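Local structure of ABC transporter, substrate-binding protein (Clostridium perfringens, 4EDP) at residues D47-K50 with E51-E55; E281-N284 with Y285-K289. The protein probably captures a solute outside the cell membrane and hands it to an ABC transporter for import, as related extracellular solute-binding proteins do. All blocks are in the same frame, centred on the assembly; numbering follows the deposited sequence.

How the interactions relate
Going from the N terminus, interaction 1 comes first, within helix 46-61, which follows strand 37-41 and leads to strand 65-69. Interaction 2 lies more than two hundred residues later, at the end of helix 276-286 where the chain turns into helix 289-299. The two run in series, neither enclosing the other, and each spans only nine consecutive residues, so neither closes a long loop. They nevertheless meet in space, their centres about 14 Å apart: Y285 OH probably donates to V53 O at 2.6 Å, and the rings of F54 and F282 pack together. These contacts tie helix 46-61 to helix 276-286, and V48, L49, T52 and V53 also touch helix 289-299.

Interaction 1: residues D47-K50 with E51-E55; sequences DVLK and ETVFE
L49 and F54 meet in a local contact along helix 46-61, the connecting helix between parallel strands 37-41 and 65-69, where the helix widens for one turn. Before that turn the bonding is alpha-helical: V53 N, for instance, donates to L49 O at 2.9 Å. Then the spacing grows by one residue, and E55 N reaches K50 O at 2.8 Å, in the carbonyl plane and nearly straight (165°).

V48 O is gripped twice, by T52 N and, at 2.8 Å, by T52 OG1, which approach from opposite faces of the carbonyl plane. With OG1 anti to the carbonyl carbon (chi1 -58°), the threonine folds its hydroxyl back onto the preceding turn, a way for a buried polar group to be satisfied inside the helix.

L49 suits the apolar flank: its CG sits obliquely against F54 CE2 at 3.4 Å, while its CD1 lies 4.1 Å from V53 CG2. F54 continues onto I65 and L67 of strand 65-69, and L49 onto L299 of helix 289-299. The charged ends are paired by salt bridges within the same helix, K50 with E46 and E55 with K59. This is a pi-type turn within the helix of a beta-alpha-beta unit.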
ATOM      1  N   ASP A  47       1.737 -19.442   9.612  1.00 44.24           N
ATOM      2  CA  ASP A  47       1.529 -20.809   9.126  1.00 43.89           C
ATOM      3  C   ASP A  47       1.105 -20.832   7.663  1.00 40.58           C
ATOM      4  O   ASP A  47       1.666 -21.570   6.860  1.00 38.48           O
ATOM      5  CB  ASP A  47       0.501 -21.580   9.967  1.00 46.90           C
ATOM      6  CG  ASP A  47       1.061 -22.049  11.302  1.00 50.76           C
ATOM      7  OD1 ASP A  47       2.108 -21.519  11.736  1.00 53.20           O
ATOM      8  OD2 ASP A  47       0.446 -22.951  11.919  1.00 52.28           O
ATOM      9  N   VAL A  48       0.110 -20.020   7.319  1.00 39.24           N
ATOM     10  CA  VAL A  48      -0.390 -19.968   5.951  1.00 37.15           C
ATOM     11  C   VAL A  48       0.695 -19.452   5.013  1.00 34.35           C
ATOM     12  O   VAL A  48       0.876 -19.959   3.903  1.00 31.87           O
ATOM     13  CB  VAL A  48      -1.626 -19.058   5.847  1.00 37.53           C
ATOM     14  CG1 VAL A  48      -2.145 -19.041   4.414  1.00 35.23           C
ATOM     15  CG2 VAL A  48      -2.703 -19.525   6.807  1.00 39.28           C
ATOM     16  N   LEU A  49       1.426 -18.446   5.478  1.00 33.70           N
ATOM     17  CA  LEU A  49       2.501 -17.845   4.701  1.00 32.21           C
ATOM     18  C   LEU A  49       3.580 -18.879   4.370  1.00 31.83           C
ATOM     19  O   LEU A  49       4.025 -18.999   3.226  1.00 29.77           O
ATOM     20  CB  LEU A  49       3.091 -16.684   5.495  1.00 32.37           C
ATOM     21  CG  LEU A  49       4.176 -15.867   4.832  1.00 30.87           C
ATOM     22  CD1 LEU A  49       3.680 -15.287   3.500  1.00 28.40           C
ATOM     23  CD2 LEU A  49       4.618 -14.754   5.784  1.00 32.63           C
ATOM     24  N   LYS A  50       3.999 -19.623   5.386  1.00 32.72           N
ATOM     25  CA  LYS A  50       4.994 -20.675   5.202  1.00 33.19           C
ATOM     26  C   LYS A  50       4.464 -21.754   4.269  1.00 32.86           C
ATOM     27  O   LYS A  50       5.152 -22.198   3.360  1.00 31.52           O
ATOM     28  CB  LYS A  50       5.341 -21.309   6.547  1.00 35.48           C
ATOM     29  CG  LYS A  50       6.246 -20.485   7.448  1.00 37.78           C
ATOM     30  CD  LYS A  50       6.326 -21.127   8.829  1.00 43.69           C
ATOM     31  CE  LYS A  50       7.511 -20.615   9.634  1.00 45.94           C
ATOM     32  NZ  LYS A  50       7.554 -19.136   9.674  1.00 45.96           N
ATOM     33  N   GLU A  51       3.231 -22.172   4.514  1.00 33.68           N
ATOM     34  CA  GLU A  51       2.586 -23.215   3.731  1.00 34.56           C
ATOM     35  C   GLU A  51       2.411 -22.846   2.258  1.00 32.69           C
ATOM     36  O   GLU A  51       2.679 -23.644   1.357  1.00 32.97           O
ATOM     37  CB  GLU A  51       1.214 -23.499   4.348  1.00 37.13           C
ATOM     38  CG  GLU A  51       0.379 -24.516   3.608  1.00 41.42           C
ATOM     39  CD  GLU A  51      -0.996 -24.696   4.239  1.00 48.53           C
ATOM     40  OE1 GLU A  51      -1.277 -24.054   5.278  1.00 50.74           O
ATOM     41  OE2 GLU A  51      -1.800 -25.469   3.684  1.00 52.31           O
ATOM     42  N   THR A  52       1.978 -21.613   2.026  1.00 30.36           N
ATOM     43  CA  THR A  52       1.686 -21.125   0.694  1.00 28.87           C
ATOM     44  C   THR A  52       2.875 -20.651  -0.125  1.00 26.75           C
ATOM     45  O   THR A  52       2.971 -20.956  -1.310  1.00 28.32           O
ATOM     46  CB  THR A  52       0.701 -19.937   0.794  1.00 28.74           C
ATOM     47  OG1 THR A  52      -0.490 -20.372   1.463  1.00 29.30           O
ATOM     48  CG2 THR A  52       0.353 -19.388  -0.601  1.00 27.76           C
ATOM     49  N   VAL A  53       3.779 -19.915   0.510  1.00 24.87           N
ATOM     50  CA  VAL A  53       4.912 -19.318  -0.180  1.00 23.98           C
ATOM     51  C   VAL A  53       6.300 -19.932   0.020  1.00 24.10           C
ATOM     52  O   VAL A  53       6.938 -20.390  -0.933  1.00 24.70           O
ATOM     53  CB  VAL A  53       5.006 -17.820   0.223  1.00 22.88           C
ATOM     54  CG1 VAL A  53       6.230 -17.152  -0.410  1.00 24.22           C
ATOM     55  CG2 VAL A  53       3.722 -17.097  -0.174  1.00 22.68           C
ATOM     56  N   PHE A  54       6.753 -19.971   1.258  1.00 24.72           N
ATOM     57  CA  PHE A  54       8.108 -20.399   1.531  1.00 25.91           C
ATOM     58  C   PHE A  54       8.424 -21.880   1.415  1.00 27.50           C
ATOM     59  O   PHE A  54       9.435 -22.249   0.824  1.00 26.22           O
ATOM     60  CB  PHE A  54       8.537 -19.859   2.886  1.00 25.93           C
ATOM     61  CG  PHE A  54       8.415 -18.368   2.983  1.00 27.33           C
ATOM     62  CD1 PHE A  54       9.158 -17.551   2.149  1.00 27.23           C
ATOM     63  CD2 PHE A  54       7.575 -17.778   3.910  1.00 27.42           C
ATOM     64  CE1 PHE A  54       9.048 -16.177   2.223  1.00 27.39           C
ATOM     65  CE2 PHE A  54       7.477 -16.395   3.993  1.00 28.42           C
ATOM     66  CZ  PHE A  54       8.207 -15.599   3.138  1.00 27.91           C
ATOM     67  N   GLU A  55       7.577 -22.722   1.981  1.00 29.89           N
ATOM     68  CA  GLU A  55       7.835 -24.157   1.945  1.00 32.22           C
ATOM     69  C   GLU A  55       7.935 -24.733   0.540  1.00 31.98           C
ATOM     70  O   GLU A  55       8.839 -25.539   0.266  1.00 31.61           O
ATOM     71  CB  GLU A  55       6.793 -24.910   2.769  1.00 34.73           C
ATOM     72  CG  GLU A  55       7.033 -24.868   4.273  1.00 40.09           C
ATOM     73  CD  GLU A  55       8.215 -25.733   4.720  1.00 47.47           C
ATOM     74  OE1 GLU A  55       9.034 -26.152   3.866  1.00 50.25           O
ATOM     75  OE2 GLU A  55       8.319 -26.010   5.942  1.00 54.20           O
TER

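Interaction 2: residues E281-N284 with Y285-K289; sequences EFIN and YALSK
The aromatic side chains of F282 and Y285, three residues apart on helix 276-286, lean against each other obliquely. Their planes stand at 50° with centroids 5.7 Å apart, and the closest atoms are F282 CE1 and Y285 CD2 at 4.0 Å. Both rings leave the backbone with CG anti to N, which sends them out on the same flank, where each also meets F57 of helix 46-61. The two residue types divide the work: F282, wholly apolar, lies buried against V53, I89 and Y91, whereas Y285 carries a hydroxyl that hydrogen-bonds to V53 O.

The aliphatic residues line another flank. I283 CG2 approaches L287 CD1 at 4.2 Å, and I283 and A286 rest on strand 262-269, the short alanine allowing the helix to lie close to it.

Backbone bonds follow the alpha-helical pattern at first, with A286 N donating to F282 O at 2.8 Å. They then slacken: L287 N is shared between I283 O, at 3.1 Å and a bent 137°, and a weak bond to N284 O. Here one helix gives way to the next, and S288 is the N-cap of helix 289-299, its OG making a weak bond to V291 N.

That same hydroxyl also looks back. S288 OG donates to Y285 O at 2.6 Å, in the carbonyl plane and on a lone pair, and S288 N reaches the same oxygen at 3.0 Å, so one carbonyl of the ending helix takes two bonds from the residue that caps the next. The next two carbonyls, A286 O and L287 O, accept from the side chains of Q292 and N305, while N284 OD1 accepts from N116 N.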
ATOM      1  N   GLU A 281      16.055 -15.836  -7.725  1.00 20.79           N
ATOM      2  CA  GLU A 281      15.115 -16.915  -8.030  1.00 20.79           C
ATOM      3  C   GLU A 281      13.850 -16.759  -7.199  1.00 20.46           C
ATOM      4  O   GLU A 281      12.736 -16.965  -7.692  1.00 20.39           O
ATOM      5  CB  GLU A 281      15.757 -18.305  -7.797  1.00 22.97           C
ATOM      6  CG  GLU A 281      16.815 -18.658  -8.828  1.00 25.83           C
ATOM      7  CD  GLU A 281      17.549 -19.955  -8.522  1.00 33.23           C
ATOM      8  OE1 GLU A 281      17.445 -20.467  -7.394  1.00 36.84           O
ATOM      9  OE2 GLU A 281      18.257 -20.445  -9.410  1.00 39.01           O
ATOM     10  N   PHE A 282      14.011 -16.385  -5.937  1.00 20.00           N
ATOM     11  CA  PHE A 282      12.864 -16.226  -5.081  1.00 19.59           C
ATOM     12  C   PHE A 282      11.955 -15.072  -5.507  1.00 17.69           C
ATOM     13  O   PHE A 282      10.724 -15.224  -5.510  1.00 18.32           O
ATOM     14  CB  PHE A 282      13.250 -16.044  -3.615  1.00 20.76           C
ATOM     15  CG  PHE A 282      12.055 -15.944  -2.726  1.00 20.98           C
ATOM     16  CD1 PHE A 282      11.487 -17.074  -2.187  1.00 21.49           C
ATOM     17  CD2 PHE A 282      11.454 -14.728  -2.498  1.00 21.20           C
ATOM     18  CE1 PHE A 282      10.347 -16.993  -1.412  1.00 23.37           C
ATOM     19  CE2 PHE A 282      10.318 -14.634  -1.711  1.00 22.31           C
ATOM     20  CZ  PHE A 282       9.768 -15.763  -1.166  1.00 21.14           C
ATOM     21  N   ILE A 283      12.534 -13.933  -5.868  1.00 16.73           N
ATOM     22  CA  ILE A 283      11.713 -12.782  -6.295  1.00 14.67           C
ATOM     23  C   ILE A 283      10.945 -13.160  -7.553  1.00 15.06           C
ATOM     24  O   ILE A 283       9.738 -12.881  -7.681  1.00 15.16           O
ATOM     25  CB  ILE A 283      12.555 -11.501  -6.475  1.00 13.32           C
ATOM     26  CG1 ILE A 283      13.140 -11.072  -5.125  1.00 16.01           C
ATOM     27  CG2 ILE A 283      11.709 -10.353  -7.112  1.00 12.22           C
ATOM     28  CD1 ILE A 283      14.012  -9.798  -5.155  1.00 16.95           C
ATOM     29  N   ASN A 284      11.632 -13.818  -8.483  1.00 17.34           N
ATOM     30  CA  ASN A 284      11.000 -14.267  -9.719  1.00 17.61           C
ATOM     31  C   ASN A 284       9.841 -15.220  -9.410  1.00 17.50           C
ATOM     32  O   ASN A 284       8.776 -15.156 -10.032  1.00 17.09           O
ATOM     33  CB  ASN A 284      12.015 -14.935 -10.643  1.00 18.77           C
ATOM     34  CG  ASN A 284      11.456 -15.189 -12.020  1.00 20.30           C
ATOM     35  OD1 ASN A 284      10.970 -14.275 -12.683  1.00 17.81           O
ATOM     36  ND2 ASN A 284      11.543 -16.428 -12.471  1.00 20.75           N
ATOM     37  N   TYR A 285      10.043 -16.088  -8.422  1.00 18.05           N
ATOM     38  CA  TYR A 285       9.011 -17.011  -7.966  1.00 18.36           C
ATOM     39  C   TYR A 285       7.819 -16.265  -7.357  1.00 18.14           C
ATOM     40  O   TYR A 285       6.653 -16.571  -7.673  1.00 17.69           O
ATOM     41  CB  TYR A 285       9.647 -17.975  -6.957  1.00 18.54           C
ATOM     42  CG  TYR A 285       8.729 -18.754  -6.049  1.00 20.14           C
ATOM     43  CD1 TYR A 285       8.143 -19.954  -6.458  1.00 24.02           C
ATOM     44  CD2 TYR A 285       8.517 -18.335  -4.746  1.00 21.15           C
ATOM     45  CE1 TYR A 285       7.317 -20.696  -5.587  1.00 22.14           C
ATOM     46  CE2 TYR A 285       7.704 -19.057  -3.878  1.00 22.47           C
ATOM     47  CZ  TYR A 285       7.107 -20.231  -4.308  1.00 23.31           C
ATOM     48  OH  TYR A 285       6.305 -20.933  -3.434  1.00 25.53           O
ATOM     49  N   ALA A 286       8.104 -15.265  -6.519  1.00 17.39           N
ATOM     50  CA  ALA A 286       7.038 -14.487  -5.861  1.00 17.07           C
ATOM     51  C   ALA A 286       6.136 -13.738  -6.868  1.00 16.69           C
ATOM     52  O   ALA A 286       4.956 -13.474  -6.587  1.00 15.50           O
ATOM     53  CB  ALA A 286       7.636 -13.510  -4.839  1.00 16.87           C
ATOM     54  N   LEU A 287       6.702 -13.432  -8.037  1.00 15.60           N
ATOM     55  CA  LEU A 287       6.002 -12.726  -9.103  1.00 15.81           C
ATOM     56  C   LEU A 287       5.332 -13.671 -10.096  1.00 16.17           C
ATOM     57  O   LEU A 287       4.593 -13.215 -10.958  1.00 17.08           O
ATOM     58  CB  LEU A 287       6.975 -11.798  -9.868  1.00 14.69           C
ATOM     59  CG  LEU A 287       7.582 -10.610  -9.105  1.00 15.44           C
ATOM     60  CD1 LEU A 287       8.614  -9.787  -9.951  1.00 16.03           C
ATOM     61  CD2 LEU A 287       6.483  -9.703  -8.590  1.00 16.62           C
ATOM     62  N   SER A 288       5.563 -14.975  -9.958  1.00 17.30           N
ATOM     63  CA  SER A 288       4.990 -15.953 -10.885  1.00 18.62           C
ATOM     64  C   SER A 288       3.463 -15.997 -10.789  1.00 19.20           C
ATOM     65  O   SER A 288       2.876 -15.737  -9.737  1.00 17.48           O
ATOM     66  CB  SER A 288       5.575 -17.354 -10.656  1.00 19.56           C
ATOM     67  OG  SER A 288       5.184 -17.922  -9.411  1.00 19.97           O
ATOM     68  N   LYS A 289       2.830 -16.359 -11.896  1.00 19.58           N
ATOM     69  CA  LYS A 289       1.379 -16.439 -11.959  1.00 20.58           C
ATOM     70  C   LYS A 289       0.820 -17.373 -10.876  1.00 20.66           C
ATOM     71  O   LYS A 289      -0.138 -17.025 -10.197  1.00 19.97           O
ATOM     72  CB  LYS A 289       0.963 -16.894 -13.356  1.00 21.36           C
ATOM     73  CG  LYS A 289      -0.534 -17.169 -13.554  1.00 26.45           C
ATOM     74  CD  LYS A 289      -0.796 -17.652 -14.998  1.00 30.74           C
ATOM     75  CE  LYS A 289      -2.229 -18.105 -15.219  1.00 34.10           C
ATOM     76  NZ  LYS A 289      -2.564 -19.279 -14.350  1.00 37.20           N
TER